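Local coordinates for clavulanic acid biosynthesis oligopeptide binding protein 2 (Streptomyces clavuligerus, PDB 2WOL), which probably binds peptides as an extracellular solute-binding protein in the pathway that makes the beta-lactamase inhibitor clavulanic acid, at residues N26-R31 with W538-Y543; G33-V38 with Q554-A559; I395-G400 with V422-V427. All blocks are in the same frame, centred on the assembly; numbering follows the deposited sequence. Where two conformers were deposited one is given.

Interactions 1 and 2 are neighbours, their centres 9 Å apart, and both join the beginning of the chain to its end. Their segments alternate in sequence, 26-31 and 33-38 being followed much later by 538-543 and 554-559, and strands 539-540 and 557-558 pair as an antiparallel ribbon that belongs to both. Interaction 3 lies in sequence between the two ends, in a beta-alpha-beta unit of a different sheet. Its centre is about 42 Å from that of interaction 1 and about 38 Å from that of interaction 2. This layout agrees with the two-lobed build of solute-binding proteins, in which the chain leaves one lobe, forms the other and returns.

Interaction 1 (N26-R31 with W538-Y543); sequences NPSRRR and WVTNVY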
loop_
_atom_site.group_PDB
_atom_site.type_symbol
_atom_site.label_atom_id
_atom_site.label_comp_id
_atom_site.label_asym_id
_atom_site.label_seq_id
_atom_site.Cartn_x
_atom_site.Cartn_y
_atom_site.Cartn_z
ATOM N N ASN A 26 -9.948 -19.896 13.269
ATOM C CA ASN A 26 -9.247 -20.720 14.259
ATOM C C ASN A 26 -8.747 -19.905 15.463
ATOM O O ASN A 26 -7.546 -19.898 15.752
ATOM C CB ASN A 26 -8.096 -21.490 13.578
ATOM C CG ASN A 26 -7.573 -22.655 14.408
ATOM O OD1 ASN A 26 -8.208 -23.099 15.368
ATOM N ND2 ASN A 26 -6.408 -23.170 14.023
ATOM N N PRO A 27 -9.671 -19.222 16.175
ATOM C CA PRO A 27 -9.278 -18.368 17.302
ATOM C C PRO A 27 -8.641 -19.150 18.445
ATOM O O PRO A 27 -9.078 -20.261 18.763
ATOM C CB PRO A 27 -10.599 -17.740 17.760
ATOM C CG PRO A 27 -11.658 -18.640 17.255
ATOM C CD PRO A 27 -11.133 -19.229 15.975
ATOM N N SER A 28 -7.605 -18.567 19.042
ATOM C CA SER A 28 -6.885 -19.198 20.149
ATOM C C SER A 28 -6.014 -18.187 20.875
ATOM O O SER A 28 -5.579 -17.193 20.287
ATOM C CB SER A 28 -6.011 -20.349 19.648
ATOM O OG SER A 28 -5.394 -21.035 20.726
ATOM N N ARG A 29 -5.759 -18.457 22.153
ATOM C CA ARG A 29 -4.830 -17.658 22.945
ATOM C C ARG A 29 -3.619 -18.501 23.346
ATOM O O ARG A 29 -2.804 -18.080 24.165
ATOM C CB ARG A 29 -5.520 -17.099 24.195
ATOM C CG ARG A 29 -6.690 -16.175 23.914
ATOM C CD ARG A 29 -7.190 -15.539 25.203
ATOM N NE ARG A 29 -8.364 -14.694 24.983
ATOM C CZ ARG A 29 -9.620 -15.135 24.956
ATOM N NH1 ARG A 29 -9.887 -16.425 25.125
ATOM N NH2 ARG A 29 -10.614 -14.284 24.752
ATOM N N ARG A 30 -3.498 -19.691 22.762
ATOM C CA ARG A 30 -2.409 -20.602 23.111
ATOM C C ARG A 30 -1.059 -20.051 22.658
ATOM O O ARG A 30 -0.833 -19.834 21.463
ATOM C CB ARG A 30 -2.654 -22.005 22.538
ATOM C CG ARG A 30 -1.583 -23.033 22.900
ATOM C CD ARG A 30 -0.609 -23.259 21.752
ATOM N NE ARG A 30 0.540 -24.069 22.154
ATOM C CZ ARG A 30 1.534 -24.416 21.341
ATOM N NH1 ARG A 30 1.525 -24.034 20.070
ATOM N NH2 ARG A 30 2.536 -25.150 21.799
ATOM N N ARG A 31 -0.174 -19.828 23.624
ATOM C CA ARG A 31 1.181 -19.363 23.345
ATOM C C ARG A 31 2.116 -20.545 23.106
ATOM O O ARG A 31 1.900 -21.636 23.646
ATOM C CB ARG A 31 1.717 -18.522 24.506
ATOM C CG ARG A 31 0.889 -17.295 24.833
ATOM C CD ARG A 31 1.333 -16.659 26.140
ATOM N NE ARG A 31 0.315 -15.750 26.655
ATOM C CZ ARG A 31 0.379 -15.124 27.827
ATOM N NH1 ARG A 31 1.423 -15.296 28.627
ATOM N NH2 ARG A 31 -0.616 -14.328 28.199
ATOM N N TRP A 538 -3.537 -25.460 10.982
ATOM C CA TRP A 538 -2.999 -25.422 12.349
ATOM C C TRP A 538 -2.535 -24.038 12.791
ATOM O O TRP A 538 -2.070 -23.866 13.918
ATOM C CB TRP A 538 -1.851 -26.416 12.512
ATOM C CG TRP A 538 -0.757 -26.224 11.516
ATOM C CD1 TRP A 538 0.300 -25.360 11.603
ATOM C CD2 TRP A 538 -0.612 -26.916 10.274
ATOM N NE1 TRP A 538 1.096 -25.476 10.485
ATOM C CE2 TRP A 538 0.557 -26.424 9.654
ATOM C CE3 TRP A 538 -1.358 -27.910 9.625
ATOM C CZ2 TRP A 538 0.999 -26.893 8.415
ATOM C CZ3 TRP A 538 -0.915 -28.377 8.396
ATOM C CH2 TRP A 538 0.250 -27.864 7.803
ATOM N N VAL A 539 -2.642 -23.056 11.903
ATOM C CA VAL A 539 -2.340 -21.677 12.265
ATOM C C VAL A 539 -3.583 -21.062 12.894
ATOM O O VAL A 539 -4.685 -21.171 12.353
ATOM C CB VAL A 539 -1.864 -20.848 11.049
ATOM C CG1 VAL A 539 -1.382 -19.474 11.491
ATOM C CG2 VAL A 539 -0.736 -21.583 10.314
ATOM N N THR A 540 -3.402 -20.435 14.050
ATOM C CA THR A 540 -4.516 -19.856 14.784
ATOM C C THR A 540 -4.625 -18.352 14.533
ATOM O O THR A 540 -3.623 -17.690 14.253
ATOM C CB THR A 540 -4.394 -20.119 16.300
ATOM O OG1 THR A 540 -3.199 -19.515 16.798
ATOM C CG2 THR A 540 -4.354 -21.618 16.587
ATOM N N ASN A 541 -5.844 -17.823 14.630
ATOM C CA ASN A 541 -6.114 -16.392 14.485
ATOM C C ASN A 541 -5.700 -15.823 13.135
ATOM O O ASN A 541 -5.068 -14.761 13.060
ATOM C CB ASN A 541 -5.473 -15.587 15.617
ATOM C CG ASN A 541 -5.753 -16.178 16.978
ATOM O OD1 ASN A 541 -6.891 -16.197 17.439
ATOM N ND2 ASN A 541 -4.713 -16.686 17.625
ATOM N N VAL A 542 -6.075 -16.525 12.070
ATOM C CA VAL A 542 -5.789 -16.070 10.714
ATOM C C VAL A 542 -6.916 -15.183 10.199
ATOM O O VAL A 542 -8.082 -15.584 10.198
ATOM C CB VAL A 542 -5.578 -17.250 9.743
ATOM C CG1 VAL A 542 -5.245 -16.733 8.344
ATOM C CG2 VAL A 542 -4.471 -18.161 10.233
ATOM N N TYR A 543 -6.566 -13.983 9.753
ATOM C CA TYR A 543 -7.544 -13.101 9.118
ATOM C C TYR A 543 -6.828 -12.133 8.190
ATOM O O TYR A 543 -5.684 -11.744 8.449
ATOM C CB TYR A 543 -8.383 -12.334 10.157
ATOM C CG TYR A 543 -7.650 -11.213 10.867
ATOM C CD1 TYR A 543 -7.771 -9.892 10.431
ATOM C CD2 TYR A 543 -6.840 -11.473 11.971
ATOM C CE1 TYR A 543 -7.100 -8.853 11.077
ATOM C CE2 TYR A 543 -6.158 -10.442 12.624
ATOM C CZ TYR A 543 -6.299 -9.136 12.170
ATOM O OH TYR A 543 -5.633 -8.108 12.806
HETATM O O HOH W 1 -2.268 -20.614 19.225
#
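Asn541 and Ser28 hold each other by two hydrogen bonds that make the side-chain amide behave like a neighbouring peptide group. Its OD1 accepts from Ser28 N at 2.9 Å, and its ND2 gives a proton to Ser28 O at 2.8 Å, with that oxygen close to the amide plane. Asparagine suits the place because it offers a donor and an acceptor at the end of a short arm, and two bonds fix its rotation. Two residues before Ser28, Asn26 O accepts from Asn541 N (2.9 Å), while Asn26 ND2 reaches Val539 O at 3.1 Å from well above the carbonyl plane. Beside these bonds the methyl CG2 of Thr540 packs against Ser28 CB at 3.7 Å and also lies near Asn26 ND2.

The other side of the contact is wetter. With chi1 at 61°, Thr540 OG1 turns to a water 2.8 Å away, which probably also donates to Arg30 O. Ser28 OG accepts from Arg30 N in an ST turn that bends the loop there. Pro27 lies exposed and brings little more than CA and CB near Asn541 OD1. Thr540 bonds through its backbone to Gly557, the partner in the antiparallel ribbon. Asn541 has a positive phi (60°), which asparagine tolerates well, and it faces Val25 together with Val542: the arrangement of a G1 beta bulge.

Interaction 2 (G33-V38 with Q554-A559); sequences GTLRLV and QAMGLA
Strand 34-39, part of a mixed five-stranded sheet, is met by the short C-terminal strand 557-558 through Leu35 and Leu558, an apolar contact without direct hydrogen bonds between the segments. Leu558 does most of the touching. Its CG stands anti to its own carbonyl carbon (chi1 -68°), and CD2 comes down on the backbone of the facing strand, 3.8 Å from Leu35 N and 3.8 Å from Thr34 C. The same methyl lies 4.1 Å from Leu35 CB, and the two leucine side chains run aslant, CD1 of Leu35 reaching CD1 of Leu558 at 4.2 Å. The other branch of Leu35, CD2, meets Met556 CB at 4.3 Å; the long, flexible Met556 goes on to touch Ile271 of strand 271-272.

Gly33 suits its place twice over: its positive phi (88°) is easy for glycine, and the missing side chain leaves space for Leu558 to approach. Leu35 is bound through its backbone to Arg248 and Glu250 of strand 248-253, while Leu558 O accepts from Arg30 NH1. A returning C-terminal ribbon packed on a sheet containing the N-terminal strand is consistent with the two-lobed fold of oligopeptide-binding proteins, where both chain ends belong to one lobe.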
loop_
_atom_site.group_PDB
_atom_site.type_symbol
_atom_site.label_atom_id
_atom_site.label_comp_id
_atom_site.label_asym_id
_atom_site.label_seq_id
_atom_site.Cartn_x
_atom_site.Cartn_y
_atom_site.Cartn_z
ATOM N N GLY A 33 5.472 -22.374 20.329
ATOM C CA GLY A 33 5.746 -22.879 18.994
ATOM C C GLY A 33 6.504 -21.895 18.126
ATOM O O GLY A 33 6.739 -20.745 18.515
ATOM N N THR A 34 6.893 -22.367 16.947
ATOM C CA THR A 34 7.616 -21.557 15.982
ATOM C C THR A 34 6.729 -21.345 14.763
ATOM O O THR A 34 6.277 -22.312 14.146
ATOM C CB THR A 34 8.935 -22.239 15.580
ATOM O OG1 THR A 34 9.773 -22.353 16.737
ATOM C CG2 THR A 34 9.667 -21.436 14.513
ATOM N N LEU A 35 6.474 -20.083 14.430
ATOM C CA LEU A 35 5.702 -19.751 13.239
ATOM C C LEU A 35 6.647 -19.745 12.046
ATOM O O LEU A 35 7.585 -18.947 11.991
ATOM C CB LEU A 35 4.999 -18.397 13.389
ATOM C CG LEU A 35 4.096 -17.933 12.237
ATOM C CD1 LEU A 35 2.868 -18.840 12.039
ATOM C CD2 LEU A 35 3.667 -16.496 12.463
ATOM N N ARG A 36 6.400 -20.652 11.106
ATOM C CA ARG A 36 7.260 -20.818 9.943
ATOM C C ARG A 36 6.698 -20.055 8.756
ATOM O O ARG A 36 5.677 -20.437 8.175
ATOM C CB ARG A 36 7.431 -22.303 9.614
ATOM C CG ARG A 36 8.178 -23.091 10.687
ATOM C CD ARG A 36 8.102 -24.597 10.450
ATOM N NE ARG A 36 8.565 -24.974 9.113
ATOM C CZ ARG A 36 9.836 -25.200 8.776
ATOM N NH1 ARG A 36 10.810 -25.094 9.675
ATOM N NH2 ARG A 36 10.134 -25.533 7.528
ATOM N N LEU A 37 7.364 -18.953 8.423
ATOM C CA LEU A 37 6.945 -18.083 7.329
ATOM C C LEU A 37 7.848 -18.282 6.124
ATOM O O LEU A 37 8.974 -18.765 6.249
ATOM C CB LEU A 37 6.971 -16.613 7.768
ATOM C CG LEU A 37 6.099 -16.223 8.968
ATOM C CD1 LEU A 37 6.271 -14.758 9.293
ATOM C CD2 LEU A 37 4.632 -16.547 8.706
ATOM N N VAL A 38 7.346 -17.907 4.952
ATOM C CA VAL A 38 8.136 -18.018 3.735
ATOM C C VAL A 38 7.908 -16.799 2.831
ATOM O O VAL A 38 6.843 -16.181 2.854
ATOM C CB VAL A 38 7.864 -19.373 3.011
ATOM C CG1 VAL A 38 6.422 -19.466 2.509
ATOM C CG2 VAL A 38 8.879 -19.619 1.896
ATOM N N GLN A 554 1.140 -10.894 12.845
ATOM C CA GLN A 554 1.397 -10.708 14.273
ATOM C C GLN A 554 0.327 -11.339 15.173
ATOM O O GLN A 554 0.597 -11.650 16.328
ATOM C CB GLN A 554 1.597 -9.224 14.607
ATOM C CG GLN A 554 0.348 -8.356 14.530
ATOM C CD GLN A 554 -0.477 -8.402 15.800
ATOM O OE1 GLN A 554 0.048 -8.678 16.883
ATOM N NE2 GLN A 554 -1.772 -8.120 15.682
ATOM N N ALA A 555 -0.876 -11.514 14.635
ATOM C CA ALA A 555 -1.991 -12.069 15.404
ATOM C C ALA A 555 -1.962 -13.596 15.490
ATOM O O ALA A 555 -2.657 -14.190 16.317
ATOM C CB ALA A 555 -3.308 -11.610 14.812
ATOM N N MET A 556 -1.156 -14.224 14.639
ATOM C CA MET A 556 -1.185 -15.673 14.467
ATOM C C MET A 556 -0.517 -16.426 15.602
ATOM O O MET A 556 0.429 -15.940 16.216
ATOM C CB MET A 556 -0.511 -16.063 13.158
ATOM C CG MET A 556 -1.256 -15.620 11.930
ATOM S SD MET A 556 -0.268 -15.908 10.463
ATOM C CE MET A 556 -1.442 -15.405 9.209
ATOM N N GLY A 557 -1.019 -17.629 15.859
ATOM C CA GLY A 557 -0.348 -18.580 16.737
ATOM C C GLY A 557 -0.316 -19.955 16.098
ATOM O O GLY A 557 -0.643 -20.114 14.920
ATOM N N LEU A 558 0.076 -20.946 16.890
ATOM C CA LEU A 558 0.124 -22.336 16.446
ATOM C C LEU A 558 -0.780 -23.179 17.331
ATOM O O LEU A 558 -0.833 -22.974 18.548
ATOM C CB LEU A 558 1.558 -22.886 16.507
ATOM C CG LEU A 558 2.648 -22.364 15.555
ATOM C CD1 LEU A 558 2.180 -22.402 14.097
ATOM C CD2 LEU A 558 3.154 -20.968 15.940
ATOM N N ALA A 559 -1.499 -24.114 16.715
ATOM C CA ALA A 559 -2.330 -25.055 17.461
ATOM C C ALA A 559 -1.448 -26.074 18.180
ATOM O O ALA A 559 -0.373 -26.431 17.689
ATOM C CB ALA A 559 -3.304 -25.754 16.530
#

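Interaction 3 (I395-G400 with V422-V427); sequences IGTQRG and VKELDV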
loop_
_atom_site.group_PDB
_atom_site.type_symbol
_atom_site.label_atom_id
_atom_site.label_comp_id
_atom_site.label_asym_id
_atom_site.label_seq_id
_atom_site.Cartn_x
_atom_site.Cartn_y
_atom_site.Cartn_z
ATOM N N ILE A 395 2.003 2.866 -25.996
ATOM C CA ILE A 395 1.669 2.508 -24.623
ATOM C C ILE A 395 2.901 1.948 -23.908
ATOM O O ILE A 395 3.575 1.051 -24.422
ATOM C CB ILE A 395 0.451 1.529 -24.543
ATOM C CG1 ILE A 395 0.073 1.250 -23.080
ATOM C CG2 ILE A 395 0.699 0.235 -25.355
ATOM C CD1 ILE A 395 -1.328 0.671 -22.900
ATOM N N GLY A 396 3.196 2.500 -22.733
ATOM C CA GLY A 396 4.310 2.035 -21.910
ATOM C C GLY A 396 3.868 0.968 -20.928
ATOM O O GLY A 396 2.780 1.055 -20.353
ATOM N N THR A 397 4.714 -0.041 -20.729
ATOM C CA THR A 397 4.375 -1.165 -19.859
ATOM C C THR A 397 5.620 -1.906 -19.360
ATOM O O THR A 397 6.742 -1.563 -19.735
ATOM C CB THR A 397 3.410 -2.148 -20.573
ATOM O OG1 THR A 397 2.886 -3.082 -19.627
ATOM C CG2 THR A 397 4.113 -2.903 -21.697
ATOM N N GLN A 398 5.399 -2.895 -18.494
ATOM C CA GLN A 398 6.423 -3.848 -18.052
ATOM C C GLN A 398 6.246 -5.145 -18.823
ATOM O O GLN A 398 5.158 -5.422 -19.332
ATOM C CB GLN A 398 6.226 -4.212 -16.577
ATOM C CG GLN A 398 6.458 -3.134 -15.546
ATOM C CD GLN A 398 6.229 -3.644 -14.125
ATOM O OE1 GLN A 398 5.557 -4.659 -13.914
ATOM N NE2 GLN A 398 6.792 -2.945 -13.147
ATOM N N ARG A 399 7.299 -5.961 -18.871
ATOM C CA ARG A 399 7.173 -7.365 -19.265
ATOM C C ARG A 399 6.294 -8.115 -18.264
ATOM O O ARG A 399 6.282 -7.786 -17.076
ATOM C CB ARG A 399 8.551 -8.032 -19.340
ATOM C CG ARG A 399 9.224 -7.917 -20.699
ATOM C CD ARG A 399 10.729 -8.163 -20.627
ATOM N NE ARG A 399 11.470 -6.990 -20.154
ATOM C CZ ARG A 399 11.985 -6.046 -20.941
ATOM N NH1 ARG A 399 11.843 -6.111 -22.259
ATOM N NH2 ARG A 399 12.644 -5.026 -20.403
ATOM N N GLY A 400 5.554 -9.110 -18.749
ATOM C CA GLY A 400 4.719 -9.944 -17.884
ATOM C C GLY A 400 3.238 -9.622 -17.966
ATOM O O GLY A 400 2.697 -9.422 -19.055
ATOM N N VAL A 422 3.808 -0.957 -28.523
ATOM C CA VAL A 422 4.090 -1.185 -27.115
ATOM C C VAL A 422 5.568 -0.927 -26.823
ATOM O O VAL A 422 6.449 -1.448 -27.516
ATOM C CB VAL A 422 3.712 -2.632 -26.707
ATOM C CG1 VAL A 422 3.962 -2.855 -25.233
ATOM C CG2 VAL A 422 2.253 -2.934 -27.052
ATOM N N LYS A 423 5.826 -0.110 -25.806
ATOM C CA LYS A 423 7.186 0.133 -25.332
ATOM C C LYS A 423 7.349 -0.480 -23.948
ATOM O O LYS A 423 6.719 -0.037 -22.985
ATOM C CB LYS A 423 7.504 1.635 -25.309
ATOM C CG LYS A 423 8.849 2.011 -24.670
ATOM C CD LYS A 423 10.037 1.494 -25.472
ATOM C CE LYS A 423 11.344 1.753 -24.740
ATOM N NZ LYS A 423 12.519 1.305 -25.545
ATOM N N GLU A 424 8.183 -1.510 -23.860
ATOM C CA GLU A 424 8.462 -2.150 -22.580
ATOM C C GLU A 424 9.595 -1.445 -21.854
ATOM O O GLU A 424 10.600 -1.069 -22.464
ATOM C CB GLU A 424 8.789 -3.631 -22.763
ATOM C CG GLU A 424 7.573 -4.477 -23.094
ATOM C CD GLU A 424 7.898 -5.949 -23.257
ATOM O OE1 GLU A 424 9.085 -6.296 -23.455
ATOM O OE2 GLU A 424 6.959 -6.765 -23.187
ATOM N N LEU A 425 9.415 -1.260 -20.550
ATOM C CA LEU A 425 10.421 -0.635 -19.705
ATOM C C LEU A 425 10.895 -1.632 -18.653
ATOM O O LEU A 425 10.158 -2.550 -18.287
ATOM C CB LEU A 425 9.860 0.626 -19.038
ATOM C CG LEU A 425 9.311 1.734 -19.949
ATOM C CD1 LEU A 425 8.576 2.793 -19.133
ATOM C CD2 LEU A 425 10.422 2.363 -20.792
ATOM N N ASP A 426 12.124 -1.445 -18.174
ATOM C CA ASP A 426 12.716 -2.308 -17.148
ATOM C C ASP A 426 11.788 -2.470 -15.943
ATOM O O ASP A 426 11.262 -1.485 -15.415
ATOM C CB ASP A 426 14.064 -1.740 -16.697
ATOM C CG ASP A 426 14.970 -2.791 -16.071
ATOM O OD1 ASP A 426 14.475 -3.682 -15.343
ATOM O OD2 ASP A 426 16.195 -2.717 -16.304
ATOM N N VAL A 427 11.602 -3.719 -15.520
ATOM C CA VAL A 427 10.687 -4.066 -14.431
ATOM C C VAL A 427 11.128 -3.477 -13.085
ATOM O O VAL A 427 10.331 -2.841 -12.389
ATOM C CB VAL A 427 10.506 -5.611 -14.311
ATOM C CG1 VAL A 427 9.680 -5.981 -13.082
ATOM C CG2 VAL A 427 9.860 -6.176 -15.573
HETATM O O HOH W 2 9.909 -5.016 -18.934
#
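Backbone hydrogen bonds join Ile395, Thr397, Lys423 and Leu425 across two parallel strands. Lys423 N donates to Ile395 O at 2.9 Å, Thr397 N to Lys423 O at 3.0 Å, and Leu425 N to Thr397 O at 2.8 Å. Weaker CA-H...O contacts fill the spaces between them, from Val422 and Glu424 of one strand and Gly396 of the other. The short strand segments cross at -37°, a marked twist.

Apolar contacts join Ile395, Thr397 and Val422 on the face they share with Glu424. Ile395 CG2 lies 3.9 Å from Val422 CG2, the two side chains running the same way. Thr397 CG2 sits closer, 3.5 Å from Val422 CG1, and also near Glu424 CG, so a beta-branched residue at each of these three sites gives the sheet a tight methyl surface. Helix 401-414 packs on this face through Val409, Phe402 and Val410: strand 391-398, that helix and strand 418-425 form a beta-alpha-beta crossover, with Gly400 as the helix N-cap. On the opposite face, Gln398 and Leu425 rest against Tyr430 of helix 430-434.

Charge pairing links Arg399 to Glu424. Arg399 NH1 forms a salt bridge to Glu424 OE1 at 3.0 Å, and a bend at chi3 (-80°) folds the arginine back to reach it. The guanidinium and carboxylate planes stand 84° apart, so the contact is single rather than two-pronged, and Glu424 CB lies over one guanidinium face. The other carboxylate oxygen, OE2, is paired with Arg403 of the helix; Glu424 thus serves two arginines, which would be expected to favour its ionised carboxylate.

A water bridges the two backbones, accepting from Arg399 N at 2.8 Å and donating to Leu425 O at 2.6 Å.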